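Local coordinates for putative cytosine/guanine deaminase (Unidentified, PDB 2PAJ), which catalyses the zinc-dependent hydrolytic deamination of isoxanthopterin and related 2-amino-4-hydroxypteridines to 2,4-dihydroxypteridines, with release of ammonium, at residues Val67-Pro70 with Ala71-Asn74; Ala343-Met346 with Ile347-Val350; Glu385-His388 with Trp389-Gly393. All blocks are in the same frame, centred on the assembly; numbering follows the deposited sequence.

Contact 1 of 3, residues Val67-Pro70 with Ala71-Asn74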
loop_
_atom_site.group_PDB
_atom_site.type_symbol
_atom_site.label_atom_id
_atom_site.label_comp_id
_atom_site.label_asym_id
_atom_site.label_seq_id
_atom_site.Cartn_x
_atom_site.Cartn_y
_atom_site.Cartn_z
ATOM N N VAL A 67 10.178 14.500 13.656
ATOM C CA VAL A 67 10.935 13.523 12.897
ATOM C C VAL A 67 10.313 13.420 11.504
ATOM O O VAL A 67 9.088 13.433 11.342
ATOM C CB VAL A 67 10.902 12.142 13.611
ATOM C CG1 VAL A 67 11.703 11.116 12.840
ATOM C CG2 VAL A 67 11.458 12.280 15.015
ATOM N N ILE A 68 11.172 13.333 10.498
ATOM C CA ILE A 68 10.722 13.233 9.121
ATOM C C ILE A 68 11.044 11.847 8.575
ATOM O O ILE A 68 12.118 11.302 8.819
ATOM C CB ILE A 68 11.379 14.340 8.245
ATOM C CG1 ILE A 68 10.846 15.710 8.676
ATOM C CG2 ILE A 68 11.074 14.112 6.777
ATOM C CD1 ILE A 68 11.431 16.864 7.926
ATOM N N TYR A 69 10.076 11.288 7.856
ATOM C CA TYR A 69 10.146 9.962 7.241
ATOM C C TYR A 69 9.552 10.130 5.844
ATOM O O TYR A 69 8.858 11.115 5.568
ATOM C CB TYR A 69 9.199 8.997 7.973
ATOM C CG TYR A 69 9.709 8.163 9.143
ATOM C CD1 TYR A 69 10.542 8.708 10.128
ATOM C CD2 TYR A 69 9.278 6.835 9.300
ATOM C CE1 TYR A 69 10.930 7.957 11.234
ATOM C CE2 TYR A 69 9.656 6.080 10.399
ATOM C CZ TYR A 69 10.480 6.645 11.364
ATOM O OH TYR A 69 10.827 5.907 12.469
ATOM N N PRO A 70 9.842 9.200 4.928
ATOM C CA PRO A 70 9.218 9.386 3.620
ATOM C C PRO A 70 7.831 8.765 3.853
ATOM O O PRO A 70 7.707 7.839 4.656
ATOM C CB PRO A 70 10.110 8.570 2.689
ATOM C CG PRO A 70 10.665 7.532 3.558
ATOM C CD PRO A 70 10.977 8.272 4.833
ATOM N N ALA A 71 6.783 9.287 3.222
ATOM C CA ALA A 71 5.439 8.736 3.416
ATOM C C ALA A 71 5.422 7.228 3.108
ATOM O O ALA A 71 6.192 6.752 2.280
ATOM C CB ALA A 71 4.439 9.483 2.538
ATOM N N TRP A 72 4.556 6.472 3.774
ATOM C CA TRP A 72 4.509 5.033 3.542
ATOM C C TRP A 72 3.915 4.653 2.191
ATOM O O TRP A 72 3.130 5.385 1.596
ATOM C CB TRP A 72 3.680 4.319 4.620
ATOM C CG TRP A 72 4.119 4.537 6.025
ATOM C CD1 TRP A 72 3.468 5.255 6.991
ATOM C CD2 TRP A 72 5.345 4.094 6.610
ATOM N NE1 TRP A 72 4.220 5.296 8.134
ATOM C CE2 TRP A 72 5.381 4.590 7.932
ATOM C CE3 TRP A 72 6.427 3.330 6.145
ATOM C CZ2 TRP A 72 6.454 4.346 8.800
ATOM C CZ3 TRP A 72 7.489 3.087 6.997
ATOM C CH2 TRP A 72 7.496 3.597 8.316
ATOM N N VAL A 73 4.308 3.477 1.727
ATOM C CA VAL A 73 3.829 2.913 0.481
ATOM C C VAL A 73 3.242 1.544 0.832
ATOM O O VAL A 73 3.966 0.615 1.184
ATOM C CB VAL A 73 4.979 2.731 -0.532
ATOM C CG1 VAL A 73 4.432 2.231 -1.858
ATOM C CG2 VAL A 73 5.707 4.037 -0.722
ATOM N N ASN A 74 1.924 1.438 0.762
ATOM C CA ASN A 74 1.235 0.191 1.051
ATOM C C ASN A 74 1.098 -0.574 -0.258
ATOM O O ASN A 74 0.507 -0.074 -1.201
ATOM C CB ASN A 74 -0.144 0.487 1.644
ATOM C CG ASN A 74 -0.993 -0.753 1.794
ATOM O OD1 ASN A 74 -0.730 -1.596 2.644
ATOM N ND2 ASN A 74 -2.019 -0.873 0.957
#
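Tyr69 and Trp72 form a local aromatic contact along the interrupted strand 67-73, a barrel strand of the amidohydrolase fold that leads to the zinc ligands His76 and His78. The benzo end of the indole does the touching: Trp72 CZ2 lies 3.8 Å from Tyr69 CD2, and Trp72 CH2 stands 3.9 Å from Tyr69 CE2. Both indole atoms arrive at the edge of the Tyr69 ring, near its plane. With ring planes 75° apart and centroids separated by 5.8 Å, the pair is oblique. Both CG atoms lie anti to their carbonyl carbons, Trp72 at chi1 -56° and Tyr69 farther round at -91°, and this sends the two rings off the same side of the strand across the interruption at Ala71. Around them, Tyr417 meets Tyr69 edge to face, and Trp72 packs on Met346, Ile347 and Val350 of helix 346-359. The hydroxyl of Tyr69 is hydrogen-bonded to the carbonyl of Ala431, so the polar end of the phenol is satisfied away from the indole. What remains between the two buried rings is carbon against carbon, implying that dispersion and apolar burial bind them, with no polar bond of their own to fix the angle.

Contact 2 of 3, residues Ala343-Met346 with Ile347-Val350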
loop_
_atom_site.group_PDB
_atom_site.type_symbol
_atom_site.label_atom_id
_atom_site.label_comp_id
_atom_site.label_asym_id
_atom_site.label_seq_id
_atom_site.Cartn_x
_atom_site.Cartn_y
_atom_site.Cartn_z
ATOM N N ALA A 343 -6.009 -3.892 12.508
ATOM C CA ALA A 343 -5.169 -2.705 12.621
ATOM C C ALA A 343 -4.560 -2.407 11.256
ATOM O O ALA A 343 -3.348 -2.493 11.059
ATOM C CB ALA A 343 -4.074 -2.943 13.652
ATOM N N ALA A 344 -5.426 -2.044 10.316
ATOM C CA ALA A 344 -5.023 -1.771 8.945
ATOM C C ALA A 344 -4.430 -0.383 8.679
ATOM O O ALA A 344 -5.017 0.435 7.966
ATOM C CB ALA A 344 -6.206 -2.028 8.016
ATOM N N ASP A 345 -3.268 -0.124 9.267
ATOM C CA ASP A 345 -2.563 1.136 9.064
ATOM C C ASP A 345 -1.089 0.781 8.994
ATOM O O ASP A 345 -0.649 -0.198 9.600
ATOM C CB ASP A 345 -2.868 2.143 10.190
ATOM C CG ASP A 345 -2.472 1.643 11.571
ATOM O OD1 ASP A 345 -1.338 1.937 12.012
ATOM O OD2 ASP A 345 -3.299 0.958 12.217
ATOM N N MET A 346 -0.337 1.556 8.223
ATOM C CA MET A 346 1.073 1.276 8.034
ATOM C C MET A 346 1.947 1.373 9.273
ATOM O O MET A 346 3.034 0.803 9.306
ATOM C CB MET A 346 1.638 2.147 6.904
ATOM C CG MET A 346 1.376 1.603 5.488
ATOM S SD MET A 346 2.011 -0.073 5.176
ATOM C CE MET A 346 3.727 0.217 5.093
ATOM N N ILE A 347 1.492 2.071 10.301
ATOM C CA ILE A 347 2.301 2.160 11.505
ATOM C C ILE A 347 2.201 0.876 12.336
ATOM O O ILE A 347 3.219 0.333 12.765
ATOM C CB ILE A 347 1.923 3.417 12.306
ATOM C CG1 ILE A 347 2.701 4.603 11.731
ATOM C CG2 ILE A 347 2.234 3.244 13.777
ATOM C CD1 ILE A 347 2.126 5.937 12.060
ATOM N N SER A 348 0.985 0.377 12.531
ATOM C CA SER A 348 0.790 -0.861 13.269
ATOM C C SER A 348 1.556 -1.971 12.564
ATOM O O SER A 348 2.180 -2.816 13.213
ATOM C CB SER A 348 -0.689 -1.235 13.306
ATOM O OG SER A 348 -1.465 -0.195 13.872
ATOM N N GLU A 349 1.499 -1.956 11.233
ATOM C CA GLU A 349 2.158 -2.953 10.395
ATOM C C GLU A 349 3.666 -2.904 10.474
ATOM O O GLU A 349 4.332 -3.928 10.609
ATOM C CB GLU A 349 1.714 -2.786 8.936
ATOM C CG GLU A 349 0.507 -3.632 8.558
ATOM C CD GLU A 349 0.824 -5.121 8.560
ATOM O OE1 GLU A 349 1.885 -5.507 8.024
ATOM O OE2 GLU A 349 0.018 -5.914 9.076
ATOM N N VAL A 350 4.200 -1.702 10.382
ATOM C CA VAL A 350 5.635 -1.495 10.448
ATOM C C VAL A 350 6.166 -1.884 11.836
ATOM O O VAL A 350 7.270 -2.414 11.977
ATOM C CB VAL A 350 5.940 -0.022 10.092
ATOM C CG1 VAL A 350 7.190 0.469 10.769
ATOM C CG2 VAL A 350 6.067 0.097 8.586
#
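Asp345 OD1 is approached by two backbone N-H groups at the start of helix 346-359. The stronger bond comes from Ser348 N at 2.8 Å, with an N-H...O angle of 163°, and reaches OD1 from above the carboxylate plane. Ile347 N adds a weak bond at 3.3 Å. The second oxygen is engaged by the side chain of the same serine: Ser348 OG donates to Asp345 OD2 over 2.7 Å, arriving on the syn side. Ser348 thus holds both carboxylate oxygens, one through its backbone and one through its hydroxyl, which restricts rotation of the aspartate group. The carboxylate can fold over the helix start because its CG sits between the backbone N and the carbonyl carbon (chi1 60°). Ala343 CB, 3.8 Å from Ser348 OG, packs against the flank of this pair. Beneath the cap the regular helical bonds begin, Glu349 N to Asp345 O at 3.2 Å and Val350 N to Met346 O at 3.0 Å. Outside the segments, Met346 N is hydrogen-bonded to Ser129 OG, and Glu349 OE2 has a weak hydrogen bond with Gln309 N. A negative carboxylate at this end probably interacts favourably with the helix dipole. Such an acidic side chain bonded to N-H groups of the helix's first turn is the classic aspartate N-cap, here at the last residue of an inverse gamma turn centred on Ala344.

Contact 3 of 3, residues Glu385-His388 with Trp389-Gly393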
loop_
_atom_site.group_PDB
_atom_site.type_symbol
_atom_site.label_atom_id
_atom_site.label_comp_id
_atom_site.label_asym_id
_atom_site.label_seq_id
_atom_site.Cartn_x
_atom_site.Cartn_y
_atom_site.Cartn_z
ATOM N N GLU A 385 16.175 -0.567 8.088
ATOM C CA GLU A 385 15.945 -1.767 7.309
ATOM C C GLU A 385 14.462 -1.861 6.985
ATOM O O GLU A 385 14.068 -2.070 5.847
ATOM C CB GLU A 385 16.375 -2.950 8.158
ATOM C CG GLU A 385 17.174 -4.009 7.456
ATOM C CD GLU A 385 16.295 -4.944 6.692
ATOM O OE1 GLU A 385 16.744 -6.069 6.372
ATOM O OE2 GLU A 385 15.152 -4.533 6.408
ATOM N N VAL A 386 13.643 -1.694 8.010
ATOM C CA VAL A 386 12.198 -1.757 7.875
ATOM C C VAL A 386 11.597 -0.519 7.209
ATOM O O VAL A 386 10.635 -0.620 6.451
ATOM C CB VAL A 386 11.566 -1.963 9.259
ATOM C CG1 VAL A 386 10.057 -2.022 9.157
ATOM C CG2 VAL A 386 12.125 -3.238 9.877
ATOM N N ILE A 387 12.160 0.650 7.493
ATOM C CA ILE A 387 11.657 1.878 6.898
ATOM C C ILE A 387 11.836 1.787 5.393
ATOM O O ILE A 387 11.063 2.353 4.631
ATOM C CB ILE A 387 12.406 3.125 7.439
ATOM C CG1 ILE A 387 12.044 3.362 8.907
ATOM C CG2 ILE A 387 12.036 4.350 6.625
ATOM C CD1 ILE A 387 12.811 4.506 9.548
ATOM N N HIS A 388 12.856 1.061 4.968
ATOM C CA HIS A 388 13.118 0.896 3.549
ATOM C C HIS A 388 11.998 0.084 2.932
ATOM O O HIS A 388 11.433 0.467 1.910
ATOM C CB HIS A 388 14.440 0.167 3.322
ATOM C CG HIS A 388 14.847 0.125 1.891
ATOM N ND1 HIS A 388 15.152 -1.048 1.237
ATOM C CD2 HIS A 388 14.966 1.112 0.975
ATOM C CE1 HIS A 388 15.439 -0.782 -0.024
ATOM N NE2 HIS A 388 15.333 0.521 -0.207
ATOM N N TRP A 389 11.690 -1.045 3.562
ATOM C CA TRP A 389 10.636 -1.933 3.090
ATOM C C TRP A 389 9.303 -1.214 2.965
ATOM O O TRP A 389 8.579 -1.410 1.994
ATOM C CB TRP A 389 10.481 -3.111 4.046
ATOM C CG TRP A 389 11.640 -4.036 4.049
ATOM C CD1 TRP A 389 12.612 -4.135 3.095
ATOM C CD2 TRP A 389 11.904 -5.083 4.994
ATOM N NE1 TRP A 389 13.461 -5.179 3.374
ATOM C CE2 TRP A 389 13.051 -5.786 4.532
ATOM C CE3 TRP A 389 11.280 -5.507 6.179
ATOM C CZ2 TRP A 389 13.593 -6.892 5.218
ATOM C CZ3 TRP A 389 11.814 -6.603 6.859
ATOM C CH2 TRP A 389 12.960 -7.286 6.371
ATOM N N GLY A 390 9.001 -0.365 3.944
ATOM C CA GLY A 390 7.738 0.356 3.962
ATOM C C GLY A 390 7.642 1.587 3.089
ATOM O O GLY A 390 6.563 2.172 2.954
ATOM N N THR A 391 8.762 1.975 2.491
ATOM C CA THR A 391 8.788 3.152 1.635
ATOM C C THR A 391 9.361 2.859 0.249
ATOM O O THR A 391 8.656 2.354 -0.612
ATOM C CB THR A 391 9.579 4.327 2.302
ATOM O OG1 THR A 391 10.930 3.924 2.540
ATOM C CG2 THR A 391 8.950 4.713 3.641
ATOM N N ALA A 392 10.641 3.165 0.048
ATOM C CA ALA A 392 11.318 2.966 -1.232
ATOM C C ALA A 392 11.276 1.530 -1.760
ATOM O O ALA A 392 11.286 1.309 -2.969
ATOM C CB ALA A 392 12.749 3.439 -1.113
ATOM N N GLY A 393 11.242 0.555 -0.858
ATOM C CA GLY A 393 11.179 -0.832 -1.280
ATOM C C GLY A 393 9.864 -1.123 -1.976
ATOM O O GLY A 393 9.829 -1.766 -3.020
#
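Glu385 reaches along helix 383-398 to bring its OE2 over one face of the Trp389 indole, one helical turn on. This OE2 lies 3.1 Å from both Trp389 CE2 and CZ2, offset toward the rim, while the carboxylate plane stands nearly upright on the ring at 89°. A bend at chi2 (-81°) turns the glutamate chain back over the indole. Farther along, the imidazole of His388 packs on Ala392, its CD2 3.8 Å from Ala392 CB. Between these side chains runs a backbone that changes its winding. Gly390 N bonds to Val386 O at 3.0 Å in the ordinary alpha manner, but His388 O accepts from Gly393 N at 2.8 Å, five residues on, which defines a pi-type turn. The same oxygen also takes Thr391 N at 3.1 Å, and the two donors come from opposite faces of the carbonyl plane. Thr391 OG1 in turn donates to Ile387 O over 2.6 Å, returning its hydroxyl to the preceding turn. In the next shell, Arg322 forms a salt bridge with Glu385 OE1 and also touches Trp389, while Thr353 and Gln357 of helix 346-359 pack on the indole. A carboxylate oxygen over an aromatic face is probably not favourable by itself, and the salt bridge of Arg322 to OE1 probably offsets part of the charge.

Trp72 is the common element. From contact 1 it packs on the capped helix of contact 2, with its CG 3.6 Å from Met346 CB and its CZ3 3.7 Å from Val350 CG2, and its CE3 lies 3.4 Å from Gly390 O of contact 3. Toward contact 3, centred about 9 Å from contact 1, the strand gives a probable hydrogen bond, Val73 N to Gly390 O (2.9 Å). Contacts 2 and 3, centred about 13 Å apart, meet more lightly, Val386 CG1 lying 4.0 Å from Val350 O. Contact 2 approaches the metal site, its Glu349 side chain about 7 Å from that of Asp336 and about 10 Å from the zinc ion; contact 1 lies away from it.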